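Side-chain contacts in uncharacterized protein (Pyrococcus furiosus DSM 3638, PDB 3WZ2), which probably helps in proteasome assembly or activation, being an archaeal homologue of the proteasome-assembly chaperones: residues I87-P90 with P91-N95; N95-A98 with K99-N103; N103-K107 with V108-K112; F123-D126 with T127-W131; E196-N199 with K200-L204. One frame throughout, in Å; residues are numbered along the deposited sequence.

Interactions 1, 2 and 3 follow one another along helix 91-107: its start, its middle and its end. The first two reach the second subunit, whereas no other chain touches interaction 3. All three are partly buried, pairing an apolar inner side with a backbone that is capped at the start, regularly bonded in the middle and closed by a Schellman motif at the end. Interactions 4 and 5 are surface contacts. Residues 123-131 are a loop leading into strand 130-134, held by ring packing without a clear hydrogen bond between the segments, while 196-204 carry the end of helix 188-202, which stops at a glycine. These two meet where Val130 CG1 packs against Val197 CG2 at 4.0 Å.

Interaction 1 of 5, residues I87-P90 with P91-N95; sequences IFLP and PTLVN
Pro90 O reaches over the first turn of helix 91-107 to Val94 N at 3.0 Å, with an N-H...O angle of 161° and the donor in the carbonyl plane. The same oxygen takes a second, weak bond from Leu93 N, bent to 122°. These bonds place Pro90 at the N-cap. The remaining contacts are apolar. Leu93 CD2 lies 3.9 Å from Leu89 CD1 and is equally near its CD2, so one methyl sits against both branches; CG of Leu93, anti to the backbone N (chi1 -175°), turns the branch back to this leucine. Pro90 CG runs beside Leu93 CB at 4.2 Å, and Val94 CG2 approaches Leu89 CB at 4.1 Å. Beyond the two segments, Leu89 packs on Leu72 of strand 72-77, and Pro59 of the second subunit covers Pro91 and Val94. Two consecutive prolines bring no N-H to the helix start, where amide hydrogens commonly lack helical acceptors, and their rings restrict the backbone just where the helix begins.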
loop_
_atom_site.group_PDB
_atom_site.type_symbol
_atom_site.label_atom_id
_atom_site.label_comp_id
_atom_site.label_asym_id
_atom_site.label_seq_id
_atom_site.Cartn_x
_atom_site.Cartn_y
_atom_site.Cartn_z
ATOM N N ILE B 87 -11.848 -19.249 -1.982
ATOM C CA ILE B 87 -10.697 -18.524 -1.450
ATOM C C ILE B 87 -11.188 -17.654 -0.289
ATOM O O ILE B 87 -12.363 -17.292 -0.233
ATOM C CB ILE B 87 -10.013 -17.691 -2.554
ATOM C CG1 ILE B 87 -11.035 -16.843 -3.270
ATOM C CG2 ILE B 87 -9.417 -18.628 -3.593
ATOM C CD1 ILE B 87 -10.420 -15.831 -4.208
ATOM N N PHE B 88 -10.316 -17.366 0.662
ATOM C CA PHE B 88 -10.721 -16.585 1.850
ATOM C C PHE B 88 -10.136 -15.221 1.573
ATOM O O PHE B 88 -8.952 -15.081 1.416
ATOM C CB PHE B 88 -10.264 -17.202 3.217
ATOM C CG PHE B 88 -10.721 -16.408 4.471
ATOM C CD1 PHE B 88 -11.889 -16.750 5.176
ATOM C CD2 PHE B 88 -9.941 -15.345 4.979
ATOM C CE1 PHE B 88 -12.276 -16.040 6.319
ATOM C CE2 PHE B 88 -10.333 -14.633 6.111
ATOM C CZ PHE B 88 -11.504 -14.973 6.777
ATOM N N LEU B 89 -11.010 -14.239 1.469
ATOM C CA LEU B 89 -10.702 -12.975 0.876
ATOM C C LEU B 89 -10.437 -11.943 1.954
ATOM O O LEU B 89 -10.855 -12.101 3.079
ATOM C CB LEU B 89 -11.872 -12.534 0.003
ATOM C CG LEU B 89 -12.005 -13.323 -1.308
ATOM C CD1 LEU B 89 -13.150 -12.803 -2.119
ATOM C CD2 LEU B 89 -10.720 -13.242 -2.141
ATOM N N PRO B 90 -9.740 -10.873 1.602
ATOM C CA PRO B 90 -9.480 -9.843 2.602
ATOM C C PRO B 90 -10.711 -8.999 2.928
ATOM O O PRO B 90 -11.651 -8.950 2.121
ATOM C CB PRO B 90 -8.385 -8.976 1.950
ATOM C CG PRO B 90 -8.469 -9.273 0.490
ATOM C CD PRO B 90 -8.950 -10.694 0.377
ATOM N N PRO B 91 -10.711 -8.362 4.111
ATOM C CA PRO B 91 -11.885 -7.778 4.720
ATOM C C PRO B 91 -12.563 -6.709 3.867
ATOM O O PRO B 91 -13.789 -6.716 3.734
ATOM C CB PRO B 91 -11.348 -7.134 6.016
ATOM C CG PRO B 91 -9.863 -7.315 5.989
ATOM C CD PRO B 91 -9.584 -8.442 5.064
ATOM N N THR B 92 -11.780 -5.826 3.262
ATOM C CA THR B 92 -12.344 -4.784 2.433
ATOM C C THR B 92 -13.060 -5.359 1.237
ATOM O O THR B 92 -14.081 -4.857 0.811
ATOM C CB THR B 92 -11.260 -3.780 1.993
ATOM O OG1 THR B 92 -10.575 -3.311 3.161
ATOM C CG2 THR B 92 -11.873 -2.596 1.319
ATOM N N LEU B 93 -12.511 -6.418 0.681
ATOM C CA LEU B 93 -13.102 -7.021 -0.505
ATOM C C LEU B 93 -14.407 -7.763 -0.124
ATOM O O LEU B 93 -15.381 -7.729 -0.851
ATOM C CB LEU B 93 -12.092 -7.935 -1.157
ATOM C CG LEU B 93 -12.492 -8.583 -2.490
ATOM C CD1 LEU B 93 -12.837 -7.546 -3.532
ATOM C CD2 LEU B 93 -11.342 -9.456 -2.989
ATOM N N VAL B 94 -14.403 -8.399 1.036
ATOM C CA VAL B 94 -15.615 -9.025 1.572
ATOM C C VAL B 94 -16.696 -7.973 1.756
ATOM O O VAL B 94 -17.811 -8.189 1.298
ATOM C CB VAL B 94 -15.353 -9.714 2.910
ATOM C CG1 VAL B 94 -16.655 -10.095 3.577
ATOM C CG2 VAL B 94 -14.466 -10.935 2.727
ATOM N N ASN B 95 -16.343 -6.803 2.309
ATOM C CA ASN B 95 -17.304 -5.697 2.373
ATOM C C ASN B 95 -17.825 -5.217 1.013
ATOM O O ASN B 95 -19.017 -4.989 0.854
ATOM C CB ASN B 95 -16.745 -4.491 3.126
ATOM C CG ASN B 95 -16.575 -4.753 4.604
ATOM O OD1 ASN B 95 -17.343 -5.490 5.204
ATOM N ND2 ASN B 95 -15.577 -4.130 5.198
#

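Interaction 2 of 5, residues N95-A98 with K99-N103; sequences NEIA and KEIVN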
loop_
_atom_site.group_PDB
_atom_site.type_symbol
_atom_site.label_atom_id
_atom_site.label_comp_id
_atom_site.label_asym_id
_atom_site.label_seq_id
_atom_site.Cartn_x
_atom_site.Cartn_y
_atom_site.Cartn_z
ATOM N N ASN B 95 -16.343 -6.803 2.309
ATOM C CA ASN B 95 -17.304 -5.697 2.373
ATOM C C ASN B 95 -17.825 -5.217 1.013
ATOM O O ASN B 95 -19.017 -4.989 0.854
ATOM C CB ASN B 95 -16.745 -4.491 3.126
ATOM C CG ASN B 95 -16.575 -4.753 4.604
ATOM O OD1 ASN B 95 -17.343 -5.490 5.204
ATOM N ND2 ASN B 95 -15.577 -4.130 5.198
ATOM N N GLU B 96 -16.948 -5.101 0.036
ATOM C CA GLU B 96 -17.395 -4.708 -1.280
ATOM C C GLU B 96 -18.342 -5.742 -1.878
ATOM O O GLU B 96 -19.306 -5.376 -2.543
ATOM C CB GLU B 96 -16.213 -4.475 -2.222
ATOM C CG GLU B 96 -15.372 -3.241 -1.930
ATOM C CD GLU B 96 -15.893 -1.990 -2.635
ATOM O OE1 GLU B 96 -17.095 -1.955 -3.036
ATOM O OE2 GLU B 96 -15.089 -1.029 -2.792
ATOM N N ILE B 97 -18.032 -7.025 -1.710
ATOM C CA ILE B 97 -18.863 -8.063 -2.276
ATOM C C ILE B 97 -20.211 -8.080 -1.588
ATOM O O ILE B 97 -21.228 -8.157 -2.249
ATOM C CB ILE B 97 -18.193 -9.447 -2.203
ATOM C CG1 ILE B 97 -16.963 -9.501 -3.120
ATOM C CG2 ILE B 97 -19.162 -10.550 -2.606
ATOM C CD1 ILE B 97 -15.995 -10.609 -2.758
ATOM N N ALA B 98 -20.219 -7.993 -0.268
ATOM C CA ALA B 98 -21.465 -7.918 0.500
ATOM C C ALA B 98 -22.356 -6.770 0.036
ATOM O O ALA B 98 -23.571 -6.948 -0.158
ATOM C CB ALA B 98 -21.190 -7.766 1.979
ATOM N N LYS B 99 -21.757 -5.615 -0.192
ATOM C CA LYS B 99 -22.501 -4.472 -0.716
ATOM C C LYS B 99 -23.170 -4.800 -2.064
ATOM O O LYS B 99 -24.340 -4.475 -2.265
ATOM C CB LYS B 99 -21.604 -3.211 -0.801
ATOM C CG LYS B 99 -21.115 -2.680 0.565
ATOM C CD LYS B 99 -22.160 -1.794 1.228
ATOM C CE LYS B 99 -21.888 -1.756 2.684
ATOM N NZ LYS B 99 -22.615 -0.689 3.425
ATOM N N GLU B 100 -22.439 -5.395 -3.001
ATOM C CA GLU B 100 -23.054 -5.731 -4.304
ATOM C C GLU B 100 -24.114 -6.812 -4.173
ATOM O O GLU B 100 -25.130 -6.766 -4.839
ATOM C CB GLU B 100 -22.014 -6.202 -5.311
ATOM C CG GLU B 100 -21.017 -5.151 -5.734
ATOM C CD GLU B 100 -21.659 -3.922 -6.388
ATOM O OE1 GLU B 100 -22.549 -4.076 -7.261
ATOM O OE2 GLU B 100 -21.265 -2.793 -5.995
ATOM N N ILE B 101 -23.883 -7.781 -3.290
ATOM C CA ILE B 101 -24.883 -8.799 -3.058
ATOM C C ILE B 101 -26.187 -8.164 -2.524
ATOM O O ILE B 101 -27.266 -8.451 -3.000
ATOM C CB ILE B 101 -24.375 -9.858 -2.085
ATOM C CG1 ILE B 101 -23.333 -10.726 -2.778
ATOM C CG2 ILE B 101 -25.521 -10.687 -1.549
ATOM C CD1 ILE B 101 -22.601 -11.697 -1.853
ATOM N N VAL B 102 -26.061 -7.255 -1.562
ATOM C CA VAL B 102 -27.229 -6.627 -1.002
ATOM C C VAL B 102 -27.960 -5.747 -2.026
ATOM O O VAL B 102 -29.175 -5.775 -2.086
ATOM C CB VAL B 102 -26.857 -5.841 0.252
ATOM C CG1 VAL B 102 -27.984 -4.930 0.691
ATOM C CG2 VAL B 102 -26.492 -6.817 1.354
ATOM N N ASN B 103 -27.239 -4.989 -2.831
ATOM C CA ASN B 103 -27.872 -4.240 -3.925
ATOM C C ASN B 103 -28.654 -5.154 -4.859
ATOM O O ASN B 103 -29.755 -4.814 -5.249
ATOM C CB ASN B 103 -26.856 -3.451 -4.768
ATOM C CG ASN B 103 -26.243 -2.287 -3.997
ATOM O OD1 ASN B 103 -26.863 -1.765 -3.062
ATOM N ND2 ASN B 103 -25.030 -1.847 -4.390
#
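Lys99 meets Asn95 first through the backbone: its N donates to Asn95 O at 3.0 Å, the donor tilted 25° from the carbonyl plane. Lys99 CG, placed beside the backbone N by chi1 of -65°, comes within 3.1 Å of Asn95 O, and the bend at chi2 then leads the chain away to a salt bridge between NZ and Glu166 of helix 158-169. Glu100 N follows, bonded to Glu96 O at 3.2 Å. The two carboxylates lie on one side of the helix, Glu96 OE1 and Glu100 OE2 being 5.2 Å apart without contact. Ile101 N donates to Ile97 O at 2.9 Å, nearly along the C=O axis, and Ile101 CD1 packs on Ile97 CG2 at 3.7 Å, an i to i+4 apolar pair. Val102 N donates to Ala98 O at 2.9 Å, and Val102 CG2 lies 3.3 Å from Ala98 O. Ala98 and Val102 face helix 158-169, while Asn95 ND2 bonds to Ile57 O of the second subunit. In this regular alpha-helix Ile97, Ala98 and Ile101 are apolar and buried, whereas Asn95 and Lys99 find polar partners outside the helix. The like-charged carboxylates would probably repel mildly.

Interaction 3 of 5, residues N103-K107 with V108-K112; sequences NYLKK and VNAEK
Val108 N donates to Tyr104 O at 3.1 Å, while its CG1 stands over one face of the Tyr104 ring, 4.1 Å from the centroid and 19° off the normal, a CH-pi contact offset toward the rim near CZ. A chi1 of 170° carries the Tyr104 ring along the helix toward its C-terminal end, under Val108 CG1; the hydroxyl goes on to bond Pro15 O. The next two bonds end helix 91-107 as a Schellman motif. Ala110 N reaches back to Leu105 O at 3.0 Å and almost straight, 177°, and Asn109, with positive phi, gives its N to Lys106 O at 3.1 Å from well above the carbonyl plane. Leu105 CD2 packs on Ala110 CB at 3.8 Å, flanking this ending. A leucine in place of Tyr104 would probably leave Pro15 O without its hydroxyl donor and Val108 CG1 without a flat face to rest on. Asn109 ND2 is satisfied by Glu18 OE2, and Val108 and Glu111 make backbone bonds to Asn19 and Ala20, respectively.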
loop_
_atom_site.group_PDB
_atom_site.type_symbol
_atom_site.label_atom_id
_atom_site.label_comp_id
_atom_site.label_asym_id
_atom_site.label_seq_id
_atom_site.Cartn_x
_atom_site.Cartn_y
_atom_site.Cartn_z
ATOM N N ASN B 103 -27.239 -4.989 -2.831
ATOM C CA ASN B 103 -27.872 -4.240 -3.925
ATOM C C ASN B 103 -28.654 -5.154 -4.859
ATOM O O ASN B 103 -29.755 -4.814 -5.249
ATOM C CB ASN B 103 -26.856 -3.451 -4.768
ATOM C CG ASN B 103 -26.243 -2.287 -3.997
ATOM O OD1 ASN B 103 -26.863 -1.765 -3.062
ATOM N ND2 ASN B 103 -25.030 -1.847 -4.390
ATOM N N TYR B 104 -28.081 -6.316 -5.204
ATOM C CA TYR B 104 -28.767 -7.254 -6.031
ATOM C C TYR B 104 -30.038 -7.752 -5.347
ATOM O O TYR B 104 -31.090 -7.803 -5.954
ATOM C CB TYR B 104 -27.853 -8.429 -6.383
ATOM C CG TYR B 104 -28.564 -9.569 -7.052
ATOM C CD1 TYR B 104 -28.626 -9.662 -8.423
ATOM C CD2 TYR B 104 -29.162 -10.556 -6.304
ATOM C CE1 TYR B 104 -29.307 -10.717 -9.030
ATOM C CE2 TYR B 104 -29.839 -11.599 -6.890
ATOM C CZ TYR B 104 -29.918 -11.675 -8.251
ATOM O OH TYR B 104 -30.587 -12.731 -8.814
ATOM N N LEU B 105 -29.939 -8.120 -4.077
ATOM C CA LEU B 105 -31.066 -8.716 -3.373
ATOM C C LEU B 105 -32.211 -7.709 -3.142
ATOM O O LEU B 105 -33.382 -8.058 -3.262
ATOM C CB LEU B 105 -30.607 -9.286 -2.047
ATOM C CG LEU B 105 -29.625 -10.473 -2.098
ATOM C CD1 LEU B 105 -29.060 -10.746 -0.727
ATOM C CD2 LEU B 105 -30.269 -11.727 -2.618
ATOM N N LYS B 106 -31.861 -6.459 -2.847
ATOM C CA LYS B 106 -32.815 -5.343 -2.901
ATOM C C LYS B 106 -33.545 -5.263 -4.244
ATOM O O LYS B 106 -34.743 -5.206 -4.293
ATOM C CB LYS B 106 -32.103 -4.021 -2.684
ATOM C CG LYS B 106 -32.428 -3.420 -1.353
ATOM C CD LYS B 106 -32.458 -1.914 -1.319
ATOM C CE LYS B 106 -33.519 -1.428 -0.313
ATOM N NZ LYS B 106 -33.787 0.029 -0.395
ATOM N N LYS B 107 -32.772 -5.192 -5.308
ATOM C CA LYS B 107 -33.270 -5.045 -6.640
ATOM C C LYS B 107 -34.301 -6.121 -6.993
ATOM O O LYS B 107 -35.280 -5.820 -7.646
ATOM C CB LYS B 107 -32.116 -5.120 -7.632
ATOM C CG LYS B 107 -32.408 -4.529 -8.997
ATOM C CD LYS B 107 -31.635 -5.238 -10.105
ATOM C CE LYS B 107 -30.124 -5.273 -9.882
ATOM N NZ LYS B 107 -29.449 -6.142 -10.905
ATOM N N VAL B 108 -34.056 -7.378 -6.615
ATOM C CA VAL B 108 -34.934 -8.454 -7.028
ATOM C C VAL B 108 -35.995 -8.746 -5.968
ATOM O O VAL B 108 -36.731 -9.698 -6.100
ATOM C CB VAL B 108 -34.148 -9.745 -7.369
ATOM C CG1 VAL B 108 -33.087 -9.455 -8.418
ATOM C CG2 VAL B 108 -33.513 -10.406 -6.136
ATOM N N ASN B 109 -36.024 -7.968 -4.886
ATOM C CA ASN B 109 -36.939 -8.189 -3.776
ATOM C C ASN B 109 -36.843 -9.586 -3.204
ATOM O O ASN B 109 -37.845 -10.288 -3.055
ATOM C CB ASN B 109 -38.370 -7.863 -4.181
ATOM C CG ASN B 109 -38.470 -6.487 -4.821
ATOM O OD1 ASN B 109 -38.231 -5.465 -4.182
ATOM N ND2 ASN B 109 -38.805 -6.460 -6.090
ATOM N N ALA B 110 -35.625 -9.945 -2.817
ATOM C CA ALA B 110 -35.349 -11.239 -2.226
ATOM C C ALA B 110 -36.286 -11.498 -1.074
ATOM O O ALA B 110 -36.577 -10.619 -0.290
ATOM C CB ALA B 110 -33.899 -11.308 -1.749
ATOM N N GLU B 111 -36.763 -12.724 -0.983
ATOM C CA GLU B 111 -37.638 -13.139 0.106
ATOM C C GLU B 111 -36.864 -13.422 1.407
ATOM O O GLU B 111 -37.320 -13.096 2.489
ATOM C CB GLU B 111 -38.378 -14.389 -0.362
ATOM C CG GLU B 111 -39.473 -14.891 0.547
ATOM C CD GLU B 111 -39.979 -16.269 0.102
ATOM O OE1 GLU B 111 -40.173 -16.456 -1.131
ATOM O OE2 GLU B 111 -40.171 -17.150 0.987
ATOM N N LYS B 112 -35.694 -14.047 1.290
ATOM C CA LYS B 112 -34.873 -14.407 2.444
ATOM C C LYS B 112 -33.386 -14.354 2.105
ATOM O O LYS B 112 -32.982 -14.712 1.018
ATOM C CB LYS B 112 -35.185 -15.826 2.935
ATOM C CG LYS B 112 -36.542 -15.990 3.548
ATOM C CD LYS B 112 -36.736 -17.377 4.118
ATOM C CE LYS B 112 -38.211 -17.712 4.311
ATOM N NZ LYS B 112 -38.562 -17.827 5.742
#

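Interaction 4 of 5, residues F123-D126 with T127-W131; sequences FFKD and TFEVW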
loop_
_atom_site.group_PDB
_atom_site.type_symbol
_atom_site.label_atom_id
_atom_site.label_comp_id
_atom_site.label_asym_id
_atom_site.label_seq_id
_atom_site.Cartn_x
_atom_site.Cartn_y
_atom_site.Cartn_z
ATOM N N PHE B 123 -14.060 -26.469 22.584
ATOM C CA PHE B 123 -13.906 -27.809 23.138
ATOM C C PHE B 123 -14.906 -28.772 22.482
ATOM O O PHE B 123 -15.806 -28.360 21.736
ATOM C CB PHE B 123 -14.099 -27.816 24.676
ATOM C CG PHE B 123 -15.413 -27.220 25.140
ATOM C CD1 PHE B 123 -16.570 -27.993 25.201
ATOM C CD2 PHE B 123 -15.491 -25.885 25.511
ATOM C CE1 PHE B 123 -17.778 -27.440 25.609
ATOM C CE2 PHE B 123 -16.699 -25.327 25.934
ATOM C CZ PHE B 123 -17.854 -26.112 25.977
ATOM N N PHE B 124 -14.724 -30.055 22.755
ATOM C CA PHE B 124 -15.583 -31.107 22.222
ATOM C C PHE B 124 -16.903 -31.149 22.997
ATOM O O PHE B 124 -16.911 -31.018 24.198
ATOM C CB PHE B 124 -14.855 -32.462 22.285
ATOM C CG PHE B 124 -15.688 -33.627 21.823
ATOM C CD1 PHE B 124 -15.647 -34.076 20.530
ATOM C CD2 PHE B 124 -16.537 -34.258 22.703
ATOM C CE1 PHE B 124 -16.409 -35.158 20.123
ATOM C CE2 PHE B 124 -17.312 -35.335 22.301
ATOM C CZ PHE B 124 -17.245 -35.788 21.004
ATOM N N LYS B 125 -18.010 -31.373 22.293
ATOM C CA LYS B 125 -19.284 -31.785 22.897
ATOM C C LYS B 125 -19.770 -33.044 22.241
ATOM O O LYS B 125 -19.539 -33.263 21.057
ATOM C CB LYS B 125 -20.334 -30.692 22.713
ATOM C CG LYS B 125 -19.928 -29.338 23.330
ATOM C CD LYS B 125 -20.887 -28.177 23.037
ATOM C CE LYS B 125 -22.310 -28.449 23.470
ATOM N NZ LYS B 125 -23.168 -27.256 23.250
ATOM N N ASP B 126 -20.483 -33.872 23.003
ATOM C CA ASP B 126 -21.098 -35.061 22.434
ATOM C C ASP B 126 -22.171 -34.710 21.443
ATOM O O ASP B 126 -22.322 -35.398 20.451
ATOM C CB ASP B 126 -21.632 -35.963 23.547
ATOM C CG ASP B 126 -20.491 -36.499 24.435
ATOM O OD1 ASP B 126 -19.718 -37.326 23.911
ATOM O OD2 ASP B 126 -20.327 -36.042 25.604
ATOM N N THR B 127 -22.907 -33.635 21.722
ATOM C CA THR B 127 -23.918 -33.121 20.808
ATOM C C THR B 127 -23.673 -31.619 20.635
ATOM O O THR B 127 -24.007 -30.787 21.490
ATOM C CB THR B 127 -25.348 -33.431 21.334
ATOM O OG1 THR B 127 -25.451 -34.839 21.610
ATOM C CG2 THR B 127 -26.432 -33.047 20.307
ATOM N N PHE B 128 -23.102 -31.292 19.498
ATOM C CA PHE B 128 -23.039 -29.925 19.015
ATOM C C PHE B 128 -24.411 -29.452 18.547
ATOM O O PHE B 128 -25.078 -30.137 17.772
ATOM C CB PHE B 128 -22.029 -29.842 17.852
ATOM C CG PHE B 128 -20.593 -29.895 18.290
ATOM C CD1 PHE B 128 -20.019 -28.822 18.981
ATOM C CD2 PHE B 128 -19.805 -31.009 18.018
ATOM C CE1 PHE B 128 -18.669 -28.854 19.366
ATOM C CE2 PHE B 128 -18.474 -31.055 18.420
ATOM C CZ PHE B 128 -17.910 -29.967 19.081
ATOM N N GLU B 129 -24.794 -28.253 18.965
ATOM C CA GLU B 129 -26.100 -27.702 18.632
ATOM C C GLU B 129 -26.014 -26.693 17.429
ATOM O O GLU B 129 -24.939 -26.421 16.878
ATOM C CB GLU B 129 -26.683 -27.004 19.865
ATOM C CG GLU B 129 -26.894 -27.878 21.114
ATOM C CD GLU B 129 -28.034 -28.927 21.050
ATOM O OE1 GLU B 129 -28.584 -29.248 19.968
ATOM O OE2 GLU B 129 -28.342 -29.490 22.134
ATOM N N VAL B 130 -27.168 -26.184 17.017
ATOM C CA VAL B 130 -27.273 -25.121 16.003
ATOM C C VAL B 130 -28.052 -23.936 16.566
ATOM O O VAL B 130 -29.122 -24.101 17.112
ATOM C CB VAL B 130 -28.015 -25.618 14.741
ATOM C CG1 VAL B 130 -28.143 -24.502 13.683
ATOM C CG2 VAL B 130 -27.293 -26.807 14.162
ATOM N N TRP B 131 -27.464 -22.754 16.466
ATOM C CA TRP B 131 -28.122 -21.533 16.903
ATOM C C TRP B 131 -28.587 -20.746 15.705
ATOM O O TRP B 131 -28.173 -20.981 14.595
ATOM C CB TRP B 131 -27.161 -20.672 17.739
ATOM C CG TRP B 131 -26.662 -21.296 18.994
ATOM C CD1 TRP B 131 -25.705 -22.243 19.098
ATOM C CD2 TRP B 131 -27.049 -20.975 20.342
ATOM N NE1 TRP B 131 -25.461 -22.541 20.420
ATOM C CE2 TRP B 131 -26.269 -21.773 21.205
ATOM C CE3 TRP B 131 -27.935 -20.060 20.898
ATOM C CZ2 TRP B 131 -26.390 -21.718 22.601
ATOM C CZ3 TRP B 131 -28.056 -19.994 22.297
ATOM C CH2 TRP B 131 -27.299 -20.824 23.129
#
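One face of the Phe128 ring receives Lys125 CB, 4.2 Å from the centroid and 14° off the ring normal, a CH-pi contact displaced toward the rim. It forms in the loop linking strands 112-120 and 130-134 of the large mixed sheet, an exposed loop in which the backbone bends sharply at Asp126-Thr127. Phe123 O lies at the ring edge, 3.7 Å from Phe128 CE1; Lys125 N stands above the ring on the same side as its CB, 3.5 Å from Phe128 CZ. Phe182 adds an edge-to-face partner from elsewhere in the chain. Phe124 offers its own ring edge, in plane, to Asp126 OD1. CG of Phe128 stands beside its backbone N (chi1 -75°), and this turns the ring back to the backbone of 123-125, under Lys125. With a serine at Phe128, the Lys125 methylenes would probably lose the surface they lie on, and Phe182 its ring partner. Beyond CB the Lys125 chain runs past the CE1-CD1 rim, CD 4.2 Å from Phe128 CD1, then bends at chi3 so that NZ can form a salt bridge with Glu180; Glu129 N bonds to that carboxylate as well. On the way Lys125 CE passes 3.5 Å from Thr127 O.

Interaction 5 of 5, residues E196-N199 with K200-L204; sequences EVLN and KMLGL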
loop_
_atom_site.group_PDB
_atom_site.type_symbol
_atom_site.label_atom_id
_atom_site.label_comp_id
_atom_site.label_asym_id
_atom_site.label_seq_id
_atom_site.Cartn_x
_atom_site.Cartn_y
_atom_site.Cartn_z
ATOM N N GLU B 196 -29.596 -29.792 8.101
ATOM C CA GLU B 196 -30.866 -30.302 8.633
ATOM C C GLU B 196 -31.809 -29.172 9.018
ATOM O O GLU B 196 -32.987 -29.241 8.731
ATOM C CB GLU B 196 -30.683 -31.238 9.855
ATOM C CG GLU B 196 -30.165 -32.631 9.511
ATOM C CD GLU B 196 -29.981 -33.537 10.743
ATOM O OE1 GLU B 196 -29.212 -33.198 11.684
ATOM O OE2 GLU B 196 -30.640 -34.599 10.781
ATOM N N VAL B 197 -31.311 -28.155 9.703
ATOM C CA VAL B 197 -32.164 -27.006 10.059
ATOM C C VAL B 197 -32.627 -26.248 8.836
ATOM O O VAL B 197 -33.796 -25.872 8.740
ATOM C CB VAL B 197 -31.474 -26.059 11.023
ATOM C CG1 VAL B 197 -32.338 -24.833 11.258
ATOM C CG2 VAL B 197 -31.182 -26.768 12.349
ATOM N N LEU B 198 -31.724 -26.027 7.886
ATOM C CA LEU B 198 -32.099 -25.343 6.660
ATOM C C LEU B 198 -33.173 -26.065 5.856
ATOM O O LEU B 198 -34.083 -25.457 5.284
ATOM C CB LEU B 198 -30.871 -25.117 5.779
ATOM C CG LEU B 198 -31.145 -24.187 4.580
ATOM C CD1 LEU B 198 -31.327 -22.765 5.040
ATOM C CD2 LEU B 198 -29.985 -24.277 3.624
ATOM N N ASN B 199 -33.036 -27.363 5.759
ATOM C CA ASN B 199 -34.067 -28.208 5.199
ATOM C C ASN B 199 -35.439 -27.995 5.787
ATOM O O ASN B 199 -36.433 -27.894 5.082
ATOM C CB ASN B 199 -33.698 -29.650 5.459
ATOM C CG ASN B 199 -34.239 -30.542 4.401
ATOM O OD1 ASN B 199 -33.923 -30.313 3.254
ATOM N ND2 ASN B 199 -35.055 -31.526 4.741
ATOM N N LYS B 200 -35.502 -27.923 7.095
ATOM C CA LYS B 200 -36.767 -27.645 7.773
ATOM C C LYS B 200 -37.293 -26.272 7.488
ATOM O O LYS B 200 -38.473 -26.084 7.308
ATOM C CB LYS B 200 -36.562 -27.779 9.272
ATOM C CG LYS B 200 -36.574 -29.266 9.552
ATOM C CD LYS B 200 -35.854 -29.669 10.776
ATOM C CE LYS B 200 -35.926 -31.192 10.970
ATOM N NZ LYS B 200 -35.471 -31.588 12.310
ATOM N N MET B 201 -36.402 -25.306 7.522
ATOM C CA MET B 201 -36.766 -23.910 7.309
ATOM C C MET B 201 -37.325 -23.720 5.897
ATOM O O MET B 201 -38.214 -22.933 5.706
ATOM C CB MET B 201 -35.523 -23.041 7.558
ATOM C CG MET B 201 -35.609 -21.569 7.238
ATOM S SD MET B 201 -34.169 -20.682 7.943
ATOM C CE MET B 201 -34.773 -19.013 7.710
ATOM N N LEU B 202 -36.745 -24.366 4.894
ATOM C CA LEU B 202 -37.128 -24.078 3.532
ATOM C C LEU B 202 -38.017 -25.167 2.929
ATOM O O LEU B 202 -38.413 -25.063 1.783
ATOM C CB LEU B 202 -35.881 -23.924 2.665
ATOM C CG LEU B 202 -35.002 -22.772 3.078
ATOM C CD1 LEU B 202 -33.862 -22.650 2.091
ATOM C CD2 LEU B 202 -35.797 -21.479 3.136
ATOM N N GLY B 203 -38.308 -26.215 3.699
ATOM C CA GLY B 203 -39.165 -27.310 3.231
ATOM C C GLY B 203 -38.515 -28.043 2.096
ATOM O O GLY B 203 -39.135 -28.297 1.071
ATOM N N LEU B 204 -37.243 -28.345 2.256
ATOM C CA LEU B 204 -36.561 -29.135 1.261
ATOM C C LEU B 204 -36.544 -30.601 1.636
ATOM O O LEU B 204 -37.011 -30.995 2.726
ATOM C CB LEU B 204 -35.168 -28.580 1.031
ATOM C CG LEU B 204 -35.152 -27.122 0.605
ATOM C CD1 LEU B 204 -33.721 -26.621 0.509
ATOM C CD2 LEU B 204 -35.918 -26.971 -0.704
#
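This is a helix-ending contact at the surface, where helix 188-202 stops at Gly203 and Asn199 faces Leu204 across the last turn. The regular bonds run as far as Leu202 N to Leu198 O, 2.9 Å. Asn199 O then serves two donors: Gly203 N weakly, with an angle of only 118°, and Leu204 N better, at 3.0 Å and 154°, in the carbonyl plane and on a lone pair. Gly203 has positive phi (65°), a backbone shape that favours glycine and lets the chain turn so that Leu204 N points back. The Asn199 side chain follows the turn: OD1 sits tightly at 3.1 Å from Leu204 CB and accepts a bond from Val206 N, which ties the departing chain to the helix end. On the inner side, Leu198 CD1 meets Leu202 CD1 at 3.9 Å, methyl to methyl. Both leucines rest on the large sheet, against Ile114 of strand 112-120 and Ile23 of strand 21-24, while Met201 reaches Tyr175 of strand 174-181 and Leu204 packs on Leu44 just after helix 32-43.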